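Local coordinates for proton-dependent oligopeptide transporter family protein (PDB 6EI3) that probably carries small peptides across the bacterial membrane together with protons, as a major facilitator superfamily transporter of the POT family, at residues L248-C253 against G444-L449; P301-F306 against L439-G444. One frame throughout, in Å; residues are numbered along the deposited sequence.

Interaction 1 (L248-C253 against G444-L449). With 78M ((2S)-2,3-dihydroxypropyl(7Z)-pentadec-7-enoate), chain H; 78M ((2S)-2,3-dihydroxypropyl(7Z)-pentadec-7-enoate), chain G; 78M ((2S)-2,3-dihydroxypropyl(7Z)-pentadec-7-enoate), chain O.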
# COMPACT_ATOMS: atom_id res chain seq x y z
N LEU A 248 18.27 -7.26 -4.19
CA LEU A 248 17.23 -8.03 -4.89
C LEU A 248 15.84 -7.37 -4.90
O LEU A 248 15.19 -7.36 -5.96
CB LEU A 248 17.14 -9.47 -4.35
CG LEU A 248 16.26 -10.48 -5.11
CD1 LEU A 248 16.67 -10.63 -6.59
CD2 LEU A 248 16.28 -11.84 -4.44
N VAL A 249 15.37 -6.84 -3.75
CA VAL A 249 14.04 -6.22 -3.64
C VAL A 249 13.88 -5.05 -4.64
O VAL A 249 12.87 -5.00 -5.33
CB VAL A 249 13.64 -5.83 -2.19
CG1 VAL A 249 12.26 -5.16 -2.14
CG2 VAL A 249 13.64 -7.07 -1.29
N ILE A 250 14.88 -4.15 -4.73
CA ILE A 250 14.82 -3.04 -5.69
C ILE A 250 14.79 -3.56 -7.13
O ILE A 250 13.95 -3.13 -7.91
CB ILE A 250 15.94 -2.00 -5.47
CG1 ILE A 250 15.65 -1.15 -4.21
CG2 ILE A 250 16.15 -1.10 -6.71
CD1 ILE A 250 16.86 -0.27 -3.70
N CYS A 251 15.68 -4.53 -7.45
CA CYS A 251 15.76 -5.10 -8.79
C CYS A 251 14.47 -5.74 -9.23
O CYS A 251 14.06 -5.51 -10.36
CB CYS A 251 16.93 -6.05 -8.92
SG CYS A 251 18.53 -5.26 -8.67
N LEU A 252 13.83 -6.54 -8.35
CA LEU A 252 12.56 -7.21 -8.65
C LEU A 252 11.45 -6.17 -8.91
O LEU A 252 10.63 -6.38 -9.81
CB LEU A 252 12.16 -8.18 -7.52
CG LEU A 252 12.95 -9.51 -7.42
CD1 LEU A 252 12.66 -10.21 -6.10
CD2 LEU A 252 12.63 -10.45 -8.60
N CYS A 253 11.46 -5.04 -8.14
CA CYS A 253 10.50 -3.94 -8.28
C CYS A 253 10.69 -3.13 -9.52
O CYS A 253 9.69 -2.72 -10.10
CB CYS A 253 10.51 -3.04 -7.06
SG CYS A 253 9.73 -3.78 -5.62
N GLY A 444 5.09 2.92 -4.78
CA GLY A 444 5.42 4.05 -3.91
C GLY A 444 6.53 3.72 -2.91
O GLY A 444 7.40 4.55 -2.64
N ASN A 445 6.54 2.48 -2.37
CA ASN A 445 7.58 2.02 -1.45
C ASN A 445 8.91 1.82 -2.16
O ASN A 445 9.94 2.08 -1.56
CB ASN A 445 7.14 0.78 -0.65
CG ASN A 445 6.20 1.16 0.46
OD1 ASN A 445 6.62 1.44 1.58
ND2 ASN A 445 4.93 1.31 0.14
N LEU A 446 8.89 1.47 -3.47
CA LEU A 446 10.10 1.35 -4.27
C LEU A 446 10.77 2.73 -4.34
O LEU A 446 12.00 2.78 -4.20
CB LEU A 446 9.83 0.81 -5.70
CG LEU A 446 10.96 0.95 -6.74
CD1 LEU A 446 12.22 0.12 -6.36
CD2 LEU A 446 10.47 0.61 -8.17
N TRP A 447 9.98 3.83 -4.55
CA TRP A 447 10.59 5.16 -4.64
C TRP A 447 11.36 5.53 -3.37
O TRP A 447 12.34 6.26 -3.45
CB TRP A 447 9.57 6.27 -5.01
CG TRP A 447 8.72 6.02 -6.23
CD1 TRP A 447 7.39 6.31 -6.37
CD2 TRP A 447 9.13 5.44 -7.48
NE1 TRP A 447 6.96 5.97 -7.62
CE2 TRP A 447 8.00 5.44 -8.33
CE3 TRP A 447 10.36 4.96 -7.98
CZ2 TRP A 447 8.05 4.96 -9.65
CZ3 TRP A 447 10.40 4.47 -9.28
CH2 TRP A 447 9.26 4.45 -10.09
N VAL A 448 10.90 5.04 -2.19
CA VAL A 448 11.57 5.29 -0.90
C VAL A 448 12.91 4.53 -0.92
O VAL A 448 13.95 5.10 -0.60
CB VAL A 448 10.71 4.87 0.32
CG1 VAL A 448 11.46 5.14 1.63
CG2 VAL A 448 9.34 5.56 0.32
N LEU A 449 12.88 3.23 -1.30
CA LEU A 449 14.09 2.41 -1.39
C LEU A 449 15.12 3.04 -2.33
O LEU A 449 16.30 3.10 -1.98
CB LEU A 449 13.78 0.99 -1.87
CG LEU A 449 12.94 0.08 -0.95
CD1 LEU A 449 12.99 -1.36 -1.48
CD2 LEU A 449 13.46 0.10 0.50
O21 78M H . 26.04 -1.71 -0.75
C20 78M H . 25.27 -2.54 -1.62
C18 78M H . 23.79 -2.32 -1.45
O19 78M H . 23.49 -0.92 -1.55
C17 78M H . 23.24 -2.86 -0.14
O2 78M H . 23.26 -4.30 -0.27
C1 78M H . 22.11 -4.94 -0.53
O1 78M H . 21.05 -4.39 -0.67
C2 78M H . 22.34 -6.42 -0.65
C3 78M H . 21.47 -7.25 0.28
C4 78M H . 20.13 -7.64 -0.33
C5 78M H . 19.23 -8.44 0.61
C6 78M H . 18.11 -9.20 -0.09
C7 78M H . 17.09 -9.71 0.88
C8 78M H . 15.90 -10.25 0.62
C9 78M H . 15.27 -10.50 -0.72
C10 78M H . 13.99 -11.31 -0.59
C11 78M H . 13.39 -11.76 -1.92
C12 78M H . 12.26 -12.77 -1.78
C13 78M H . 11.80 -13.39 -3.09
C15 78M H . 10.23 -13.31 -5.07
C14 78M H . 10.72 -12.61 -3.82
O21 78M G . 21.03 -3.39 2.99
C20 78M G . 20.96 -4.78 3.27
C18 78M G . 19.65 -5.13 3.94
O19 78M G . 19.66 -4.67 5.30
C17 78M G . 19.34 -6.61 3.91
O2 78M G . 17.97 -6.75 3.44
C1 78M G . 16.99 -6.83 4.35
O1 78M G . 17.15 -6.66 5.53
C2 78M G . 15.67 -7.12 3.71
C3 78M G . 14.73 -7.96 4.56
C4 78M G . 13.28 -7.60 4.30
C5 78M G . 12.28 -8.65 4.72
C6 78M G . 10.92 -8.50 4.03
C7 78M G . 10.89 -9.12 2.67
C8 78M G . 9.85 -9.17 1.86
C9 78M G . 9.81 -9.81 0.51
C10 78M G . 9.95 -8.82 -0.64
C11 78M G . 9.48 -9.36 -1.98
C12 78M G . 9.61 -8.35 -3.10
C13 78M G . 8.89 -8.69 -4.38
C15 78M G . 8.36 -7.91 -6.73
C14 78M G . 8.89 -7.54 -5.37
O21 78M O . -4.26 8.27 -21.36
C20 78M O . -4.04 6.87 -21.51
C18 78M O . -2.57 6.55 -21.55
O19 78M O . -1.94 7.25 -22.63
C17 78M O . -2.30 5.07 -21.68
O2 78M O . -0.93 4.88 -21.26
C1 78M O . -0.53 3.63 -20.99
O1 78M O . -1.18 2.64 -21.23
C2 78M O . 0.82 3.62 -20.33
C3 78M O . 0.80 3.04 -18.92
C4 78M O . 1.70 3.80 -17.95
C5 78M O . 2.87 3.01 -17.41
C6 78M O . 2.53 2.05 -16.26
C7 78M O . 2.98 2.57 -14.94
C8 78M O . 3.96 2.10 -14.19
C9 78M O . 4.39 2.65 -12.85
C10 78M O . 5.44 3.75 -13.02
C11 78M O . 5.19 5.00 -12.19
C12 78M O . 5.71 6.27 -12.84
C13 78M O . 5.34 7.57 -12.14
C15 78M O . 6.00 9.33 -10.48
C14 78M O . 6.19 7.91 -10.94
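L446 and L449, one turn apart on helix 430-456, reach across to V249, I250 and C253 of helix 248-270 in a contact made mainly of apolar side chains. It illustrates how two membrane helices can pack across a wide gap mainly through side chains: the segment axes come no closer than 10.3 Å, and their N-to-C directions are 133° apart, antiparallel but steeply crossed. Packing is densest at two points. At one, the CD1 methyl of L446 lies 3.7 Å from CB of C253, with CD2 of L446 resting against the same carbon, so the fork of the leucine straddles the cysteine's first carbon. L446 already points at the opposing helix, and its first torsion (chi1 166°), with CG opposite the backbone N, carries both methyls onward to C253. At the other, I250 CG1 sits 3.7 Å from CB of L449 as the two side chains slide past one another in opposite directions, the isoleucine's CD1 continuing over the same leucine. Two touches are looser: I250 CG2 meets L446 CD1 at 4.1 Å, and V249 CG1 crosses L449 CD1 at about a right angle, 3.9 Å away. Beyond these pairs a flank of helix 248-270 meets bound lipid. V249 sends its second methyl, CG2, to C9 of one monoacylglycerol chain (chain H) at 3.8 Å, while C253 SG lies 3.9 Å from C14 of another (chain G); L248 and L252 also rest on acyl chains. V249 and C253 thus stand between the protein interior and bound lipid. Helix 40-60 closes the contact beside them, its I56 touching both C253 and L449, and further along helix 430-456 I250 continues onto L450 and V453.

Interaction 2 (P301-F306 against L439-G444)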
# COMPACT_ATOMS: atom_id res chain seq x y z
N PRO A 301 3.68 8.42 -5.74
CA PRO A 301 4.43 9.27 -4.78
C PRO A 301 3.65 9.55 -3.51
O PRO A 301 4.27 9.76 -2.48
CB PRO A 301 4.66 10.55 -5.58
CG PRO A 301 4.68 10.06 -7.03
CD PRO A 301 3.50 9.14 -7.02
N PHE A 302 2.29 9.51 -3.55
CA PHE A 302 1.52 9.69 -2.32
C PHE A 302 1.89 8.57 -1.33
O PHE A 302 2.06 8.83 -0.14
CB PHE A 302 -0.02 9.71 -2.57
CG PHE A 302 -0.76 9.56 -1.25
CD1 PHE A 302 -0.89 10.64 -0.38
CD2 PHE A 302 -1.21 8.31 -0.83
CE1 PHE A 302 -1.51 10.48 0.87
CE2 PHE A 302 -1.82 8.15 0.41
CZ PHE A 302 -1.95 9.24 1.26
N PHE A 303 1.98 7.32 -1.82
CA PHE A 303 2.32 6.18 -0.96
C PHE A 303 3.76 6.20 -0.49
O PHE A 303 4.02 5.71 0.60
CB PHE A 303 1.94 4.85 -1.62
CG PHE A 303 0.45 4.68 -1.63
CD1 PHE A 303 -0.25 4.40 -0.45
CD2 PHE A 303 -0.28 4.81 -2.81
CE1 PHE A 303 -1.64 4.28 -0.45
CE2 PHE A 303 -1.68 4.68 -2.81
CZ PHE A 303 -2.35 4.44 -1.63
N SER A 304 4.68 6.84 -1.27
CA SER A 304 6.08 7.05 -0.87
C SER A 304 6.08 7.88 0.40
O SER A 304 6.82 7.59 1.32
CB SER A 304 6.85 7.84 -1.94
OG SER A 304 6.86 7.13 -3.15
N LEU A 305 5.26 8.91 0.43
CA LEU A 305 5.15 9.84 1.55
C LEU A 305 4.32 9.28 2.70
O LEU A 305 4.65 9.47 3.87
CB LEU A 305 4.55 11.16 1.04
CG LEU A 305 5.56 12.19 0.49
CD1 LEU A 305 6.15 11.77 -0.86
CD2 LEU A 305 4.90 13.54 0.31
N PHE A 306 3.26 8.55 2.36
CA PHE A 306 2.35 8.00 3.36
C PHE A 306 2.99 6.89 4.21
O PHE A 306 2.87 6.95 5.43
CB PHE A 306 1.05 7.53 2.68
CG PHE A 306 0.02 6.99 3.64
CD1 PHE A 306 -0.65 7.85 4.51
CD2 PHE A 306 -0.29 5.63 3.68
CE1 PHE A 306 -1.59 7.34 5.42
CE2 PHE A 306 -1.22 5.14 4.59
CZ PHE A 306 -1.87 5.99 5.45
N LEU A 439 -0.43 -2.73 -6.15
CA LEU A 439 0.85 -2.44 -6.78
C LEU A 439 1.23 -0.96 -6.69
O LEU A 439 2.40 -0.65 -6.79
CB LEU A 439 0.89 -2.94 -8.24
CG LEU A 439 0.80 -4.47 -8.44
CD1 LEU A 439 0.76 -4.82 -9.93
CD2 LEU A 439 1.95 -5.21 -7.73
N THR A 440 0.23 -0.05 -6.54
CA THR A 440 0.45 1.40 -6.38
C THR A 440 1.25 1.64 -5.10
O THR A 440 2.20 2.42 -5.12
CB THR A 440 -0.89 2.15 -6.48
OG1 THR A 440 -1.48 1.83 -7.74
CG2 THR A 440 -0.74 3.65 -6.41
N THR A 441 0.90 0.94 -4.00
CA THR A 441 1.65 0.99 -2.73
C THR A 441 3.01 0.35 -2.92
O THR A 441 3.99 0.93 -2.46
CB THR A 441 0.88 0.25 -1.63
OG1 THR A 441 -0.30 0.99 -1.35
CG2 THR A 441 1.71 0.12 -0.32
N THR A 442 3.09 -0.84 -3.59
CA THR A 442 4.39 -1.50 -3.84
C THR A 442 5.33 -0.49 -4.50
O THR A 442 6.43 -0.28 -4.00
CB THR A 442 4.22 -2.78 -4.71
OG1 THR A 442 3.57 -3.79 -3.94
CG2 THR A 442 5.56 -3.36 -5.20
N VAL A 443 4.87 0.16 -5.61
CA VAL A 443 5.69 1.10 -6.39
C VAL A 443 6.04 2.37 -5.56
O VAL A 443 7.20 2.78 -5.58
CB VAL A 443 5.11 1.39 -7.80
CG1 VAL A 443 5.96 2.41 -8.57
CG2 VAL A 443 4.99 0.10 -8.60
N GLY A 444 5.09 2.92 -4.78
CA GLY A 444 5.42 4.05 -3.91
C GLY A 444 6.53 3.72 -2.91
O GLY A 444 7.40 4.55 -2.64
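With OG turned anti to its own carbonyl carbon (chi1 -60°), S304 reaches the carbonyl of G444, while a similar first torsion in F303 (chi1 -72°) lays the phenyl ring beside T440 and T441. The serine donates a 2.7 Å hydrogen bond from OG to G444 O, arriving at 118° to the C=O and tilted a little from the carbonyl plane. The CA of S304 approaches the same oxygen at 3.3 Å in a CA-H...O contact, so G444 O is gripped by a hydroxyl and supported by a backbone C-H. G444, with no side chain, lets the backbones come this close, its CA facing CB of F303. The CA atoms of S304 and G444 are accordingly just 4.3 Å apart, and the segment axes approach to 7.5 Å. One turn earlier on helix 430-456, T440 and T441 meet the F303 ring, which is held between two groups. T441 OG1 sits over one face, offset toward the rim and 3.5 Å from CD1 of F303; the opposite face has CD2 of the neighbouring F302 over its centre. T440 adds its CG2 methyl obliquely, 3.8 Å from F303 CD2, its hydroxyl being turned back to F436 O in its own helix. W437 meets the F303 ring edge-to-face, and S414 of helix 400-424 touches the same side chain. The motif is a glycine-mediated close approach of membrane helices, here made near the kink at P301. A hydroxyl and a helix carbonyl are both costly to leave bare in the buried interior of the protein; here the serine hydroxyl, which also makes a weak hydrogen bond to T300 O, satisfies the carbonyl, so the contact couples its tightest packing to a directional polar bond.

In the fold
Both contacts draw on successive turns of helix 430-456, sharing G444, and their centres lie about 10 Å apart. In chain order the partner segments come first, 248-253 on helix 248-270 and then 301-306 on helix 281-306, the helix that follows it in the chain; 439-444 and 444-449 come after, so interaction 1 spans the longer loop and encloses interaction 2. Interaction 2 is the more central, about 6 Å from the centre of the chain against about 13 Å for interaction 1. They also touch directly, W447 CD1 lying 3.4 Å from S304 OG. One helix is thus packed closely on one partner and more distantly on another, joining the centre of the protein to a helix that also meets bound lipid.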